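Serpin (Taeniopygia guttata, PDB 5HGC) binds a cortisol-like steroid in a pocket of its serpin fold and may also inhibit serine endopeptidases. Local coordinates at residues F212-D217 with T223-H228; L227-N230 with T234-L237; A321-D326 with M357-R362. All coordinates share one frame; numbering follows the deposited sequence.

Interaction 1: F212-D217 with T223-H228; sequences FDFYFD and TVVRLH. With HCY ((11alpha,14beta)-11,17,21-trihydroxypregn-4-ene-3,20-dione), chain B.
Asp213 and Arg226 meet on one face of a beta hairpin, the antiparallel strands 211-217 and 222-228 of serpin sheet B. Their side chains run alongside each other, and Arg226 NE makes a nearly straight salt-bridging hydrogen bond to Asp213 OD2 (2.7 Å, 166° at the hydrogen). The oxygen is approached on its anti side, and the carboxylate and guanidinium planes stand 60° apart. Bends at chi2 and chi3 of Arg226 turn NE to the carboxylate and send both terminal nitrogens to the steroid: NH1 donates to O4 at 2.8 Å, and NH2 to O5 at 2.9 Å. Thr234 is a further partner of NH1, while His228 CE1 lies 3.3 Å above one guanidinium face, toward its rim. A leucine in place of Arg226 would probably leave O4 and O5 of the steroid without these donors and the carboxylate of Asp213 without its opposite charge.

Between the backbones, Tyr215 and Val224 form a hydrogen-bonded pair, with Val224 N 2.8 Å from Tyr215 O. Farther along, a water accepts from Asp213 N and donates to Arg226 O.

The other face is largely apolar. Phe214, which also makes a cation-pi contact with Arg267, brings CE2 to 3.4 Å from Thr223 CG2. Thr223 OG1 sits at the edge of the Phe216 ring, close to its plane, and Phe212 CD1 rests 3.4 Å from the methyl Leu227 CD2.

Interaction 2: L227-N230 with T234-L237; sequences LHYN and TAFL. With HCY ((11alpha,14beta)-11,17,21-trihydroxypregn-4-ene-3,20-dione), chain B.
The beta hairpin of strands 222-228 and 233-240, two neighbours in serpin sheet B, brings Leu227 opposite Ala235 and His228 opposite Thr234. Leu227 and Ala235 are a hydrogen-bonded pair: Leu227 N reaches Ala235 O at 2.9 Å, and Ala235 N returns to Leu227 O at 2.8 Å. The next pair, non-hydrogen-bonded in its backbone, is joined through side chains instead. His228 and Thr234 lie side by side and point the same way, and His228 ND1 is hydrogen-bonded to Thr234 OG1 at 2.9 Å, with Thr234 CB near the plane of the imidazole. The threonine hydroxyl is anti to the backbone N (chi1 -166°), which turns it to the histidine and leaves CG2 on the steroid side, 3.7 Å from O4. On the same face Phe236 meets the steroid with its ring edge at O4, CE1 lying 3.7 Å from that oxygen.

Apolar groups fill the opposite face. Leu227 and Leu237 cross at about a right angle, their CD1 methyls 3.9 Å apart. Tyr229, its ring stacked on Trp179, brings CE2 to 4.0 Å from Ala235 CB.

Thr234 OG1 is also hydrogen-bonded to NH1 of Arg226, which itself donates to the steroid. The hydroxyl therefore ties histidine and arginine together, and His228 probably helps to position the steroid-binding guanidinium as a second-shell residue.

Interaction 3: A321-D326 with M357-R362; sequences ASLDVD and MLIFDR. With HCY ((11alpha,14beta)-11,17,21-trihydroxypregn-4-ene-3,20-dione), chain B.
Leu323 and Ile359 reach toward each other tip to tip in the buried interior between two strands, their CD1 methyls 4.0 Å apart. The second methyl of Leu323, CD2, also lies near Ile359 CD1, and comes within 4.1 Å of Met357 SD. The fork of the leucine thus touches both Ile359 and Met357. Met357 is stretched out along its whole length, with CG anti to the backbone N (chi1 -180°) and the torsions beyond it extended. This reach carries its end past Val325; the two side chains slide by each other in opposite directions until Met357 CE lies 4.0 Å from Val325 CG2. Four apolar side chains make up the close part of the contact, and every touch in it is van der Waals.

The whole contact buries just 128 Å², and beyond the four side chains the segments diverge; the strand axes come no closer than 11.5 Å. Asp324 turns to the other face of its strand, where its carboxylate is bonded to Ser277 and Tyr174, and partly exposed Asp326 forms a salt bridge with Lys176. At the far end of 357-362, partly exposed Arg362 bonds through its guanidinium to the backbone oxygens of Ser232 and Ala233. Phe360 touches the steroid, its CB 3.5 Å from C15.

Strand 316-325 pairs directly with the parallel strand 167-176, consistent with a serpin whose reactive loop is not inserted between them. Its crossing with 355-361, at 99° between the segment directions, is the orthogonal packing of sheet A on sheet B, with apolar side chains meeting between the two sheets, as in the serpin core.

Interactions 1 and 2 are successive hairpins sharing strand 222-228, and Val225 O to Leu237 N continues the backbone bonding from one to the next. Interaction 1, about 20 Å from the chain centre, is only partly buried and combines a salt bridge with a water bridge. Interaction 2 is buried, combining backbone bonds and a hydroxyl-imidazole pair with an apolar face. Interaction 3, deepest at about 8 Å from the centre, joins two sheets through apolar side chains alone. Strands 233-240 and 355-361 are neighbours, linked by Thr234 N to Phe360 O and Phe236 N to Leu358 O. All three sites touch the steroid, with direct hydrogen bonds from interaction 1.

Interaction 1: F212-D217 with T223-H228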
# COMPACT_ATOMS: atom_id res chain seq x y z
N PHE A 212 24.60 1.21 -5.23
CA PHE A 212 23.28 1.22 -4.63
C PHE A 212 23.34 1.05 -3.12
O PHE A 212 24.25 0.36 -2.60
CB PHE A 212 22.47 0.11 -5.23
CG PHE A 212 22.44 0.13 -6.72
CD1 PHE A 212 21.79 1.15 -7.42
CD2 PHE A 212 23.07 -0.87 -7.44
CE1 PHE A 212 21.79 1.17 -8.82
CE2 PHE A 212 23.04 -0.89 -8.84
CZ PHE A 212 22.42 0.14 -9.54
N ASP A 213 22.36 1.61 -2.42
CA ASP A 213 22.22 1.41 -1.01
C ASP A 213 22.05 -0.06 -0.78
O ASP A 213 21.30 -0.74 -1.50
CB ASP A 213 21.07 2.25 -0.45
CG ASP A 213 21.42 3.76 -0.38
OD1 ASP A 213 22.51 4.18 -0.85
OD2 ASP A 213 20.61 4.57 0.12
N PHE A 214 22.82 -0.56 0.17
CA PHE A 214 22.91 -1.98 0.43
C PHE A 214 23.06 -2.23 1.92
O PHE A 214 23.68 -1.43 2.63
CB PHE A 214 24.09 -2.56 -0.32
CG PHE A 214 24.35 -3.99 -0.01
CD1 PHE A 214 25.18 -4.37 1.10
CD2 PHE A 214 23.77 -4.99 -0.80
CE1 PHE A 214 25.37 -5.72 1.42
CE2 PHE A 214 23.98 -6.35 -0.50
CZ PHE A 214 24.77 -6.72 0.60
N TYR A 215 22.51 -3.35 2.39
CA TYR A 215 22.75 -3.82 3.75
C TYR A 215 22.40 -5.27 3.82
O TYR A 215 21.41 -5.66 3.22
CB TYR A 215 21.90 -3.06 4.75
CG TYR A 215 22.06 -3.55 6.18
CD1 TYR A 215 23.28 -3.39 6.88
CD2 TYR A 215 21.00 -4.21 6.84
CE1 TYR A 215 23.43 -3.85 8.17
CE2 TYR A 215 21.17 -4.67 8.12
CZ TYR A 215 22.38 -4.48 8.78
OH TYR A 215 22.52 -4.94 10.05
N PHE A 216 23.21 -6.06 4.54
CA PHE A 216 22.90 -7.46 4.83
C PHE A 216 22.59 -7.54 6.30
O PHE A 216 23.44 -7.10 7.05
CB PHE A 216 24.12 -8.36 4.45
CG PHE A 216 23.86 -9.86 4.62
CD1 PHE A 216 23.16 -10.60 3.63
CD2 PHE A 216 24.28 -10.55 5.79
CE1 PHE A 216 22.88 -12.00 3.79
CE2 PHE A 216 24.01 -11.92 5.94
CZ PHE A 216 23.31 -12.64 4.94
N ASP A 217 21.43 -8.04 6.77
CA ASP A 217 21.44 -8.55 8.19
C ASP A 217 21.56 -10.03 8.36
O ASP A 217 20.84 -10.81 7.68
CB ASP A 217 20.38 -8.00 9.18
CG ASP A 217 19.01 -8.13 8.71
OD1 ASP A 217 18.88 -8.61 7.57
OD2 ASP A 217 18.07 -7.71 9.44
N THR A 223 19.24 -9.85 2.18
CA THR A 223 19.96 -8.82 1.48
C THR A 223 18.97 -7.71 1.26
O THR A 223 17.89 -7.98 0.82
CB THR A 223 20.52 -9.38 0.17
OG1 THR A 223 21.42 -10.44 0.49
CG2 THR A 223 21.27 -8.33 -0.58
N VAL A 224 19.34 -6.47 1.58
CA VAL A 224 18.51 -5.28 1.38
C VAL A 224 19.16 -4.39 0.33
O VAL A 224 20.31 -4.01 0.51
CB VAL A 224 18.32 -4.48 2.69
CG1 VAL A 224 17.36 -3.28 2.49
CG2 VAL A 224 17.83 -5.40 3.82
N VAL A 225 18.43 -4.07 -0.74
CA VAL A 225 18.89 -3.09 -1.69
C VAL A 225 17.83 -2.00 -1.78
O VAL A 225 16.62 -2.29 -1.90
CB VAL A 225 19.16 -3.73 -3.07
CG1 VAL A 225 19.52 -2.68 -4.10
CG2 VAL A 225 20.32 -4.73 -2.97
N ARG A 226 18.27 -0.75 -1.72
CA ARG A 226 17.35 0.37 -1.79
C ARG A 226 17.62 1.25 -3.02
O ARG A 226 18.73 1.72 -3.23
CB ARG A 226 17.42 1.19 -0.51
CG ARG A 226 16.48 2.37 -0.52
CD ARG A 226 17.23 3.60 -1.00
NE ARG A 226 17.89 4.21 0.15
CZ ARG A 226 17.25 4.79 1.15
NH1 ARG A 226 15.90 4.88 1.14
NH2 ARG A 226 17.94 5.27 2.17
N LEU A 227 16.57 1.49 -3.81
CA LEU A 227 16.64 2.22 -5.07
C LEU A 227 15.73 3.40 -4.96
O LEU A 227 14.59 3.23 -4.51
CB LEU A 227 16.17 1.33 -6.25
CG LEU A 227 17.04 0.12 -6.61
CD1 LEU A 227 16.63 -0.49 -7.96
CD2 LEU A 227 18.50 0.57 -6.63
N HIS A 228 16.20 4.59 -5.31
CA HIS A 228 15.32 5.75 -5.29
C HIS A 228 14.54 5.85 -6.56
O HIS A 228 15.03 5.54 -7.67
CB HIS A 228 16.08 7.06 -5.09
CG HIS A 228 16.70 7.18 -3.74
ND1 HIS A 228 15.99 6.96 -2.58
CD2 HIS A 228 17.95 7.51 -3.37
CE1 HIS A 228 16.78 7.13 -1.54
NE2 HIS A 228 17.97 7.47 -1.99
C1 HCY B . 11.42 5.13 11.16
C2 HCY B . 10.70 4.85 12.48
C3 HCY B . 9.20 5.01 12.36
C4 HCY B . 8.55 5.09 11.03
C5 HCY B . 9.22 4.68 9.95
C6 HCY B . 8.44 4.31 8.70
C7 HCY B . 9.08 4.98 7.46
C8 HCY B . 10.61 4.92 7.38
C9 HCY B . 11.23 5.39 8.71
C10 HCY B . 10.74 4.56 9.92
C12 HCY B . 13.28 6.40 7.39
C11 HCY B . 12.77 5.67 8.65
C13 HCY B . 12.64 5.83 6.09
C14 HCY B . 11.12 5.82 6.27
C15 HCY B . 10.56 5.74 4.87
C16 HCY B . 11.54 6.51 4.00
C17 HCY B . 12.80 6.76 4.86
C18 HCY B . 13.18 4.42 5.69
C19 HCY B . 11.03 3.05 9.84
C20 HCY B . 14.09 6.61 4.08
C21 HCY B . 15.29 7.47 4.40
O1 HCY B . 8.53 5.02 13.37
O2 HCY B . 13.35 4.36 8.69
O3 HCY B . 12.83 8.15 5.27
O4 HCY B . 14.18 5.79 3.18
O5 HCY B . 16.39 6.58 4.26
O HOH W 1 20.54 3.37 -4.09

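Interaction 2: L227-N230 with T234-L237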
# COMPACT_ATOMS: atom_id res chain seq x y z
N LEU A 227 16.57 1.49 -3.81
CA LEU A 227 16.64 2.22 -5.07
C LEU A 227 15.73 3.40 -4.96
O LEU A 227 14.59 3.23 -4.51
CB LEU A 227 16.17 1.33 -6.25
CG LEU A 227 17.04 0.12 -6.61
CD1 LEU A 227 16.63 -0.49 -7.96
CD2 LEU A 227 18.50 0.57 -6.63
N HIS A 228 16.20 4.59 -5.31
CA HIS A 228 15.32 5.75 -5.29
C HIS A 228 14.54 5.85 -6.56
O HIS A 228 15.03 5.54 -7.67
CB HIS A 228 16.08 7.06 -5.09
CG HIS A 228 16.70 7.18 -3.74
ND1 HIS A 228 15.99 6.96 -2.58
CD2 HIS A 228 17.95 7.51 -3.37
CE1 HIS A 228 16.78 7.13 -1.54
NE2 HIS A 228 17.97 7.47 -1.99
N TYR A 229 13.31 6.30 -6.38
CA TYR A 229 12.56 6.89 -7.49
C TYR A 229 12.90 8.39 -7.65
O TYR A 229 13.31 9.09 -6.67
CB TYR A 229 11.08 6.72 -7.23
CG TYR A 229 10.55 5.29 -7.40
CD1 TYR A 229 10.55 4.66 -8.65
CD2 TYR A 229 10.04 4.58 -6.29
CE1 TYR A 229 10.03 3.37 -8.80
CE2 TYR A 229 9.54 3.29 -6.42
CZ TYR A 229 9.50 2.71 -7.68
OH TYR A 229 8.98 1.45 -7.81
N ASN A 230 12.74 8.89 -8.87
CA ASN A 230 12.65 10.35 -9.10
C ASN A 230 11.53 10.86 -8.25
O ASN A 230 10.47 10.22 -8.16
CB ASN A 230 12.34 10.67 -10.56
CG ASN A 230 13.56 10.51 -11.42
OD1 ASN A 230 13.45 10.09 -12.59
ND2 ASN A 230 14.75 10.82 -10.86
N THR A 234 10.84 5.90 -2.55
CA THR A 234 12.00 5.04 -2.55
C THR A 234 11.56 3.58 -2.41
O THR A 234 10.53 3.30 -1.79
CB THR A 234 12.96 5.48 -1.40
OG1 THR A 234 14.24 4.87 -1.58
CG2 THR A 234 12.37 5.19 0.01
N ALA A 235 12.31 2.65 -3.00
CA ALA A 235 11.96 1.21 -2.89
C ALA A 235 13.03 0.40 -2.15
O ALA A 235 14.20 0.45 -2.53
CB ALA A 235 11.69 0.66 -4.26
N PHE A 236 12.64 -0.31 -1.09
CA PHE A 236 13.52 -1.33 -0.39
C PHE A 236 13.20 -2.70 -0.95
O PHE A 236 12.04 -3.12 -0.92
CB PHE A 236 13.24 -1.40 1.11
CG PHE A 236 13.79 -0.22 1.88
CD1 PHE A 236 13.37 1.12 1.59
CD2 PHE A 236 14.69 -0.43 2.95
CE1 PHE A 236 13.85 2.22 2.32
CE2 PHE A 236 15.18 0.67 3.68
CZ PHE A 236 14.76 1.99 3.38
N LEU A 237 14.22 -3.38 -1.48
CA LEU A 237 14.03 -4.67 -2.14
C LEU A 237 14.73 -5.64 -1.22
O LEU A 237 15.94 -5.51 -0.98
CB LEU A 237 14.67 -4.66 -3.51
CG LEU A 237 14.50 -3.34 -4.27
CD1 LEU A 237 15.37 -3.31 -5.53
CD2 LEU A 237 13.02 -3.13 -4.61
C1 HCY B . 11.42 5.13 11.16
C2 HCY B . 10.70 4.85 12.48
C3 HCY B . 9.20 5.01 12.36
C4 HCY B . 8.55 5.09 11.03
C5 HCY B . 9.22 4.68 9.95
C6 HCY B . 8.44 4.31 8.70
C7 HCY B . 9.08 4.98 7.46
C8 HCY B . 10.61 4.92 7.38
C9 HCY B . 11.23 5.39 8.71
C10 HCY B . 10.74 4.56 9.92
C12 HCY B . 13.28 6.40 7.39
C11 HCY B . 12.77 5.67 8.65
C13 HCY B . 12.64 5.83 6.09
C14 HCY B . 11.12 5.82 6.27
C15 HCY B . 10.56 5.74 4.87
C16 HCY B . 11.54 6.51 4.00
C17 HCY B . 12.80 6.76 4.86
C18 HCY B . 13.18 4.42 5.69
C19 HCY B . 11.03 3.05 9.84
C20 HCY B . 14.09 6.61 4.08
C21 HCY B . 15.29 7.47 4.40
O1 HCY B . 8.53 5.02 13.37
O2 HCY B . 13.35 4.36 8.69
O3 HCY B . 12.83 8.15 5.27
O4 HCY B . 14.18 5.79 3.18
O5 HCY B . 16.39 6.58 4.26

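Interaction 3: A321-D326 with M357-R362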
# COMPACT_ATOMS: atom_id res chain seq x y z
N ALA A 321 -4.49 -2.59 -5.01
CA ALA A 321 -3.26 -1.84 -5.29
C ALA A 321 -2.60 -2.43 -6.52
O ALA A 321 -2.61 -3.62 -6.73
CB ALA A 321 -2.29 -1.86 -4.12
N SER A 322 -2.00 -1.58 -7.32
CA SER A 322 -1.46 -2.02 -8.55
C SER A 322 -0.16 -1.26 -8.87
O SER A 322 -0.04 -0.03 -8.66
CB SER A 322 -2.53 -1.81 -9.59
OG SER A 322 -2.14 -2.38 -10.77
N LEU A 323 0.80 -1.98 -9.40
CA LEU A 323 2.16 -1.44 -9.56
C LEU A 323 2.78 -1.97 -10.82
O LEU A 323 2.73 -3.17 -11.09
CB LEU A 323 3.02 -1.86 -8.36
CG LEU A 323 4.55 -1.64 -8.44
CD1 LEU A 323 4.91 -0.14 -8.32
CD2 LEU A 323 5.33 -2.49 -7.42
N ASP A 324 3.37 -1.11 -11.60
CA ASP A 324 4.26 -1.61 -12.62
C ASP A 324 5.71 -1.25 -12.29
O ASP A 324 6.02 -0.12 -11.77
CB ASP A 324 3.92 -1.03 -13.99
CG ASP A 324 2.59 -1.49 -14.50
OD1 ASP A 324 2.27 -2.68 -14.33
OD2 ASP A 324 1.87 -0.64 -15.07
N VAL A 325 6.59 -2.20 -12.64
CA VAL A 325 8.04 -2.03 -12.52
C VAL A 325 8.68 -2.35 -13.85
O VAL A 325 8.51 -3.47 -14.41
CB VAL A 325 8.60 -2.99 -11.46
CG1 VAL A 325 10.14 -2.89 -11.38
CG2 VAL A 325 7.94 -2.69 -10.11
N ASP A 326 9.45 -1.39 -14.34
CA ASP A 326 10.24 -1.62 -15.52
C ASP A 326 11.55 -0.78 -15.53
O ASP A 326 11.89 -0.20 -14.49
CB ASP A 326 9.37 -1.52 -16.79
CG ASP A 326 9.05 -0.08 -17.23
OD1 ASP A 326 9.62 0.94 -16.74
OD2 ASP A 326 8.18 0.03 -18.13
N MET A 357 9.07 -6.20 -1.75
CA MET A 357 9.27 -4.84 -2.24
C MET A 357 8.46 -3.83 -1.38
O MET A 357 7.20 -3.93 -1.27
CB MET A 357 8.94 -4.75 -3.70
CG MET A 357 9.16 -3.35 -4.21
SD MET A 357 9.04 -3.42 -6.00
CE MET A 357 9.69 -1.85 -6.58
N LEU A 358 9.16 -2.90 -0.72
CA LEU A 358 8.49 -1.96 0.18
C LEU A 358 8.73 -0.55 -0.35
O LEU A 358 9.89 -0.13 -0.54
CB LEU A 358 8.97 -2.09 1.62
CG LEU A 358 9.23 -3.52 2.12
CD1 LEU A 358 9.88 -3.46 3.48
CD2 LEU A 358 7.95 -4.34 2.17
N ILE A 359 7.65 0.17 -0.65
CA ILE A 359 7.79 1.47 -1.29
C ILE A 359 7.36 2.49 -0.30
O ILE A 359 6.27 2.37 0.24
CB ILE A 359 7.01 1.55 -2.58
CG1 ILE A 359 7.49 0.42 -3.52
CG2 ILE A 359 7.15 2.93 -3.17
CD1 ILE A 359 6.65 0.15 -4.77
N PHE A 360 8.22 3.47 -0.06
CA PHE A 360 7.94 4.55 0.91
C PHE A 360 8.02 5.94 0.25
O PHE A 360 8.71 6.14 -0.82
CB PHE A 360 8.93 4.55 2.07
CG PHE A 360 9.06 3.23 2.79
CD1 PHE A 360 10.02 2.27 2.36
CD2 PHE A 360 8.26 2.94 3.91
CE1 PHE A 360 10.17 1.06 3.01
CE2 PHE A 360 8.42 1.72 4.56
CZ PHE A 360 9.37 0.79 4.11
N ASP A 361 7.36 6.91 0.90
CA ASP A 361 7.65 8.32 0.60
C ASP A 361 8.65 8.93 1.62
O ASP A 361 8.35 8.92 2.82
CB ASP A 361 6.35 9.13 0.51
CG ASP A 361 6.60 10.62 0.24
OD1 ASP A 361 7.61 10.95 -0.46
OD2 ASP A 361 5.80 11.45 0.76
N ARG A 362 9.78 9.47 1.12
CA ARG A 362 10.80 10.14 1.96
C ARG A 362 10.38 11.50 2.53
O ARG A 362 10.85 11.85 3.60
CB ARG A 362 12.16 10.27 1.28
CG ARG A 362 12.90 8.98 1.00
CD ARG A 362 14.04 9.28 0.04
NE ARG A 362 13.55 9.29 -1.34
CZ ARG A 362 14.26 9.64 -2.41
NH1 ARG A 362 15.53 10.06 -2.24
NH2 ARG A 362 13.71 9.59 -3.66
C1 HCY B . 11.42 5.13 11.16
C2 HCY B . 10.70 4.85 12.48
C3 HCY B . 9.20 5.01 12.36
C4 HCY B . 8.55 5.09 11.03
C5 HCY B . 9.22 4.68 9.95
C6 HCY B . 8.44 4.31 8.70
C7 HCY B . 9.08 4.98 7.46
C8 HCY B . 10.61 4.92 7.38
C9 HCY B . 11.23 5.39 8.71
C10 HCY B . 10.74 4.56 9.92
C12 HCY B . 13.28 6.40 7.39
C11 HCY B . 12.77 5.67 8.65
C13 HCY B . 12.64 5.83 6.09
C14 HCY B . 11.12 5.82 6.27
C15 HCY B . 10.56 5.74 4.87
C16 HCY B . 11.54 6.51 4.00
C17 HCY B . 12.80 6.76 4.86
C18 HCY B . 13.18 4.42 5.69
C19 HCY B . 11.03 3.05 9.84
C20 HCY B . 14.09 6.61 4.08
C21 HCY B . 15.29 7.47 4.40
O1 HCY B . 8.53 5.02 13.37
O2 HCY B . 13.35 4.36 8.69
O3 HCY B . 12.83 8.15 5.27
O4 HCY B . 14.18 5.79 3.18
O5 HCY B . 16.39 6.58 4.26